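Local coordinates for alginate lyase (Bacteroides ovatus, PDB 3NNB), which probably cleaves the polysaccharide alginate by beta-elimination, at residues A[34-48]-A[122-134]. Sequence-based numbering, arbitrary orientation. Where two conformers were deposited one is given.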
loop_
_atom_site.group_PDB
_atom_site.type_symbol
_atom_site.label_atom_id
_atom_site.label_comp_id
_atom_site.label_asym_id
_atom_site.label_seq_id
_atom_site.Cartn_x
_atom_site.Cartn_y
_atom_site.Cartn_z
ATOM N N LEU A 34 -7.181 18.831 -5.940
ATOM C CA LEU A 34 -6.608 20.095 -5.466
ATOM C C LEU A 34 -7.207 20.568 -4.164
ATOM O O LEU A 34 -6.503 21.173 -3.343
ATOM C CB LEU A 34 -6.674 21.187 -6.530
ATOM C CG LEU A 34 -6.007 20.843 -7.869
ATOM C CD1 LEU A 34 -5.991 22.048 -8.853
ATOM C CD2 LEU A 34 -4.633 20.264 -7.732
ATOM N N ARG A 35 -8.497 20.291 -3.948
ATOM C CA ARG A 35 -9.113 20.533 -2.634
ATOM C C ARG A 35 -8.484 19.695 -1.542
ATOM O O ARG A 35 -8.236 20.202 -0.464
ATOM C CB ARG A 35 -10.616 20.304 -2.674
ATOM C CG ARG A 35 -11.361 21.427 -3.345
ATOM C CD ARG A 35 -12.879 21.202 -3.273
ATOM N NE ARG A 35 -13.567 21.873 -4.380
ATOM N N ASP A 36 -8.237 18.407 -1.798
ATOM C CA ASP A 36 -7.564 17.556 -0.826
ATOM C C ASP A 36 -6.147 18.140 -0.540
ATOM O O ASP A 36 -5.673 18.142 0.588
ATOM C CB ASP A 36 -7.387 16.119 -1.353
ATOM C CG ASP A 36 -8.677 15.315 -1.391
ATOM O OD1 ASP A 36 -9.720 15.749 -0.846
ATOM O OD2 ASP A 36 -8.601 14.225 -1.986
ATOM N N ALA A 37 -5.453 18.604 -1.565
ATOM C CA ALA A 37 -4.113 19.158 -1.381
ATOM C C ALA A 37 -4.184 20.426 -0.566
ATOM O O ALA A 37 -3.342 20.663 0.284
ATOM C CB ALA A 37 -3.476 19.467 -2.763
ATOM N N ASP A 38 -5.194 21.265 -0.834
ATOM C CA ASP A 38 -5.379 22.489 -0.024
ATOM C C ASP A 38 -5.618 22.142 1.439
ATOM O O ASP A 38 -5.138 22.830 2.357
ATOM C CB ASP A 38 -6.542 23.336 -0.601
ATOM C CG ASP A 38 -6.188 24.016 -1.906
ATOM O OD1 ASP A 38 -4.995 24.164 -2.263
ATOM O OD2 ASP A 38 -7.146 24.418 -2.609
ATOM N N LYS A 39 -6.312 21.036 1.702
ATOM C CA LYS A 39 -6.507 20.592 3.080
ATOM C C LYS A 39 -5.173 20.119 3.695
ATOM O O LYS A 39 -4.862 20.403 4.863
ATOM C CB LYS A 39 -7.534 19.455 3.148
ATOM C CG LYS A 39 -8.965 19.893 2.920
ATOM C CD LYS A 39 -9.920 18.674 2.942
ATOM C CE LYS A 39 -11.280 19.025 2.343
ATOM N NZ LYS A 39 -12.090 17.805 2.038
ATOM N N ALA A 40 -4.349 19.442 2.883
ATOM C CA ALA A 40 -3.045 18.991 3.336
ATOM C C ALA A 40 -2.136 20.161 3.671
ATOM O O ALA A 40 -1.267 20.020 4.547
ATOM C CB ALA A 40 -2.380 18.036 2.316
ATOM N N LEU A 41 -2.303 21.298 2.961
ATOM C CA LEU A 41 -1.502 22.503 3.286
ATOM C C LEU A 41 -1.729 22.987 4.709
ATOM O O LEU A 41 -0.853 23.604 5.292
ATOM C CB LEU A 41 -1.807 23.644 2.332
ATOM C CG LEU A 41 -1.422 23.501 0.858
ATOM C CD1 LEU A 41 -1.829 24.777 0.055
ATOM C CD2 LEU A 41 0.055 23.208 0.677
ATOM N N LYS A 42 -2.919 22.736 5.247
ATOM C CA LYS A 42 -3.269 23.154 6.591
ATOM C C LYS A 42 -2.712 22.249 7.669
ATOM O O LYS A 42 -2.779 22.592 8.859
ATOM C CB LYS A 42 -4.800 23.173 6.733
ATOM C CG LYS A 42 -5.474 24.186 5.828
ATOM C CD LYS A 42 -6.988 24.145 5.975
ATOM C CE LYS A 42 -7.646 25.219 5.105
ATOM N NZ LYS A 42 -7.582 24.980 3.631
HETATM N N MSE A 43 -2.272 21.051 7.293
HETATM C CA MSE A 43 -1.876 20.031 8.287
HETATM C C MSE A 43 -0.461 20.294 8.799
HETATM O O MSE A 43 0.451 20.582 8.030
HETATM C CB MSE A 43 -1.968 18.615 7.701
HETATM C CG MSE A 43 -1.539 17.518 8.693
HETATM SE SE MSE A 43 -1.590 15.725 7.923
HETATM C CE MSE A 43 -3.491 15.395 8.008
ATOM N N THR A 44 -0.280 20.192 10.120
ATOM C CA THR A 44 1.061 20.270 10.697
ATOM C C THR A 44 1.733 18.906 10.459
ATOM O O THR A 44 1.161 17.870 10.841
ATOM C CB THR A 44 1.017 20.538 12.216
ATOM O OG1 THR A 44 0.359 21.789 12.438
ATOM C CG2 THR A 44 2.423 20.569 12.810
ATOM N N PRO A 45 2.920 18.889 9.823
ATOM C CA PRO A 45 3.571 17.585 9.594
ATOM C C PRO A 45 3.827 16.856 10.917
ATOM O O PRO A 45 4.422 17.449 11.837
ATOM C CB PRO A 45 4.867 17.941 8.899
ATOM C CG PRO A 45 4.541 19.216 8.132
ATOM C CD PRO A 45 3.619 19.972 9.088
ATOM N N PRO A 46 3.332 15.620 11.039
ATOM C CA PRO A 46 3.608 14.833 12.242
ATOM C C PRO A 46 4.987 14.159 12.191
ATOM O O PRO A 46 5.693 14.222 11.192
ATOM C CB PRO A 46 2.509 13.775 12.206
ATOM C CG PRO A 46 2.389 13.469 10.738
ATOM C CD PRO A 46 2.580 14.817 10.045
ATOM N N SER A 47 5.329 13.456 13.259
ATOM C CA SER A 47 6.563 12.679 13.326
ATOM C C SER A 47 6.432 11.589 14.356
ATOM O O SER A 47 5.503 11.589 15.174
ATOM C CB SER A 47 7.780 13.539 13.658
ATOM O OG SER A 47 7.876 13.827 15.063
ATOM N N VAL A 48 7.406 10.666 14.334
ATOM C CA VAL A 48 7.484 9.635 15.352
ATOM C C VAL A 48 7.767 10.207 16.773
ATOM O O VAL A 48 7.676 9.478 17.749
ATOM C CB VAL A 48 8.542 8.563 15.026
ATOM C CG1 VAL A 48 8.160 7.826 13.702
ATOM C CG2 VAL A 48 10.007 9.149 15.016
ATOM N N LYS A 122 3.578 25.335 -4.735
ATOM C CA LYS A 122 3.257 25.356 -3.283
ATOM C C LYS A 122 3.011 23.960 -2.734
ATOM O O LYS A 122 3.238 23.701 -1.562
ATOM C CB LYS A 122 2.061 26.258 -2.947
ATOM C CG LYS A 122 0.701 25.781 -3.357
ATOM C CD LYS A 122 -0.294 26.907 -3.207
ATOM C CE LYS A 122 -1.719 26.463 -3.537
ATOM N NZ LYS A 122 -2.711 27.610 -3.332
ATOM N N TYR A 123 2.481 23.076 -3.580
ATOM C CA TYR A 123 2.131 21.756 -3.130
ATOM C C TYR A 123 3.365 20.914 -2.937
ATOM O O TYR A 123 3.458 20.160 -1.958
ATOM C CB TYR A 123 1.176 21.064 -4.118
ATOM C CG TYR A 123 -0.167 21.731 -4.257
ATOM C CD1 TYR A 123 -0.919 22.088 -3.150
ATOM C CD2 TYR A 123 -0.668 22.065 -5.514
ATOM C CE1 TYR A 123 -2.161 22.673 -3.303
ATOM C CE2 TYR A 123 -1.901 22.659 -5.654
ATOM C CZ TYR A 123 -2.636 22.958 -4.558
ATOM O OH TYR A 123 -3.864 23.561 -4.684
ATOM N N ALA A 124 4.339 21.060 -3.841
ATOM C CA ALA A 124 5.602 20.333 -3.689
ATOM C C ALA A 124 6.388 20.815 -2.470
ATOM O O ALA A 124 7.012 20.008 -1.759
ATOM C CB ALA A 124 6.463 20.403 -4.956
ATOM N N GLN A 125 6.344 22.136 -2.211
ATOM C CA GLN A 125 7.031 22.716 -1.053
ATOM C C GLN A 125 6.459 22.123 0.220
ATOM O O GLN A 125 7.200 21.774 1.150
ATOM C CB GLN A 125 6.932 24.258 -1.068
ATOM C CG GLN A 125 7.818 24.985 -0.058
ATOM C CD GLN A 125 7.305 24.929 1.388
ATOM O OE1 GLN A 125 6.106 24.660 1.676
ATOM N NE2 GLN A 125 8.198 25.267 2.288
ATOM N N LYS A 126 5.140 21.939 0.266
ATOM C CA LYS A 126 4.519 21.350 1.487
ATOM C C LYS A 126 4.853 19.882 1.602
ATOM O O LYS A 126 5.127 19.404 2.706
ATOM C CB LYS A 126 3.019 21.560 1.535
ATOM C CG LYS A 126 2.320 21.046 2.781
ATOM C CD LYS A 126 2.359 22.021 3.955
ATOM C CE LYS A 126 1.796 21.430 5.255
ATOM N NZ LYS A 126 1.525 22.460 6.326
ATOM N N ALA A 127 4.881 19.177 0.483
ATOM C CA ALA A 127 5.256 17.787 0.519
ATOM C C ALA A 127 6.655 17.580 1.051
ATOM O O ALA A 127 6.895 16.671 1.851
ATOM C CB ALA A 127 5.127 17.108 -0.887
ATOM N N VAL A 128 7.584 18.416 0.601
ATOM C CA VAL A 128 8.984 18.352 1.057
ATOM C C VAL A 128 9.068 18.657 2.571
ATOM O O VAL A 128 9.905 18.071 3.249
ATOM C CB VAL A 128 9.896 19.255 0.153
ATOM C CG1 VAL A 128 11.310 19.379 0.704
ATOM C CG2 VAL A 128 9.962 18.645 -1.243
ATOM N N ASP A 129 8.195 19.543 3.086
ATOM C CA ASP A 129 8.136 19.842 4.527
ATOM C C ASP A 129 7.733 18.574 5.286
ATOM O O ASP A 129 8.428 18.186 6.216
ATOM C CB ASP A 129 7.178 21.005 4.750
ATOM C CG ASP A 129 7.139 21.530 6.164
ATOM O OD1 ASP A 129 8.026 21.276 6.994
ATOM O OD2 ASP A 129 6.190 22.326 6.379
ATOM N N PHE A 130 6.668 17.890 4.850
ATOM C CA PHE A 130 6.318 16.599 5.454
ATOM C C PHE A 130 7.490 15.620 5.421
ATOM O O PHE A 130 7.755 14.954 6.386
ATOM C CB PHE A 130 5.165 15.923 4.708
ATOM C CG PHE A 130 3.783 16.410 5.104
ATOM C CD1 PHE A 130 3.146 15.831 6.208
ATOM C CD2 PHE A 130 3.063 17.345 4.329
ATOM C CE1 PHE A 130 1.880 16.220 6.574
ATOM C CE2 PHE A 130 1.787 17.746 4.699
ATOM C CZ PHE A 130 1.203 17.196 5.836
ATOM N N LEU A 131 8.143 15.495 4.275
ATOM C CA LEU A 131 9.243 14.527 4.129
ATOM C C LEU A 131 10.455 14.886 5.013
ATOM O O LEU A 131 11.100 13.995 5.575
ATOM C CB LEU A 131 9.683 14.477 2.695
ATOM C CG LEU A 131 8.726 13.833 1.712
ATOM C CD1 LEU A 131 9.203 14.036 0.229
ATOM C CD2 LEU A 131 8.415 12.319 2.020
ATOM N N ASN A 132 10.796 16.177 5.077
ATOM C CA ASN A 132 11.875 16.639 5.978
ATOM C C ASN A 132 11.575 16.250 7.416
ATOM O O ASN A 132 12.412 15.645 8.113
ATOM C CB ASN A 132 12.055 18.181 5.926
ATOM C CG ASN A 132 12.782 18.647 4.689
ATOM O OD1 ASN A 132 13.594 17.929 4.141
ATOM N ND2 ASN A 132 12.545 19.891 4.292
ATOM N N VAL A 133 10.370 16.575 7.849
ATOM C CA VAL A 133 9.988 16.336 9.241
ATOM C C VAL A 133 9.986 14.831 9.532
ATOM O O VAL A 133 10.499 14.381 10.556
ATOM C CB VAL A 133 8.655 16.980 9.584
ATOM C CG1 VAL A 133 8.195 16.537 10.985
ATOM C CG2 VAL A 133 8.792 18.528 9.492
ATOM N N TRP A 134 9.438 14.049 8.624
ATOM C CA TRP A 134 9.298 12.609 8.881
ATOM C C TRP A 134 10.584 11.803 8.755
ATOM O O TRP A 134 10.821 10.889 9.552
ATOM C CB TRP A 134 8.213 11.975 7.984
ATOM C CG TRP A 134 7.891 10.579 8.413
ATOM C CD1 TRP A 134 8.507 9.432 8.035
ATOM C CD2 TRP A 134 6.950 10.215 9.432
ATOM N NE1 TRP A 134 7.973 8.353 8.723
ATOM C CE2 TRP A 134 7.045 8.818 9.608
ATOM C CE3 TRP A 134 6.028 10.938 10.205
ATOM C CZ2 TRP A 134 6.243 8.117 10.516
ATOM C CZ3 TRP A 134 5.218 10.249 11.089
ATOM C CH2 TRP A 134 5.355 8.856 11.268
HETATM O O HOH W 1 -5.282 26.672 -3.684
HETATM O O HOH W 2 5.602 14.647 8.358
HETATM O O HOH W 3 9.240 10.953 12.047
#
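In this largely helical alginate lyase, helical residues 34-41 (of helix 27-41) pack on residues 122-134 (of helix 121-136), the two segments' N-to-C directions 48° apart, and the chain through 43-48 then runs on along the same helix. Y123 is a knob set among L34, A37, D38 and L41: CB of A37 lies over one ring face, 3.5 Å from CE1 of Y123, while OH of Y123 donates to OD1 of D38 (2.7 Å), meeting it from above the carboxylate plane. A water bonded to both OD1 of D38 and NZ of K122 bridges the two charged side chains. Past the Y123 knob, K126, bent at chi2 (84°), brings NZ to two backbone carbonyls, O of L41 and O of M43, both 2.8 Å away, while CD2 of L41 presses on CB of K126 (3.5 Å). Replacing K126 by a leucine would probably leave both carbonyls without this donor and the turn less firmly held. CG of P45 sits over the centre of the F130 ring; in the conformer modelled here, SE of selenomethionine M43 lies at the ring edge, a Met-aromatic contact that the second conformer may not keep. Farther on, O of P46 approaches the W134 ring edge, 3.4 Å from CE3, and one water joins O of P46 to O of F130. Helix 98-118 backs the contact, with A114 against A37, S118 against Y123, and A107 and V108 against F130.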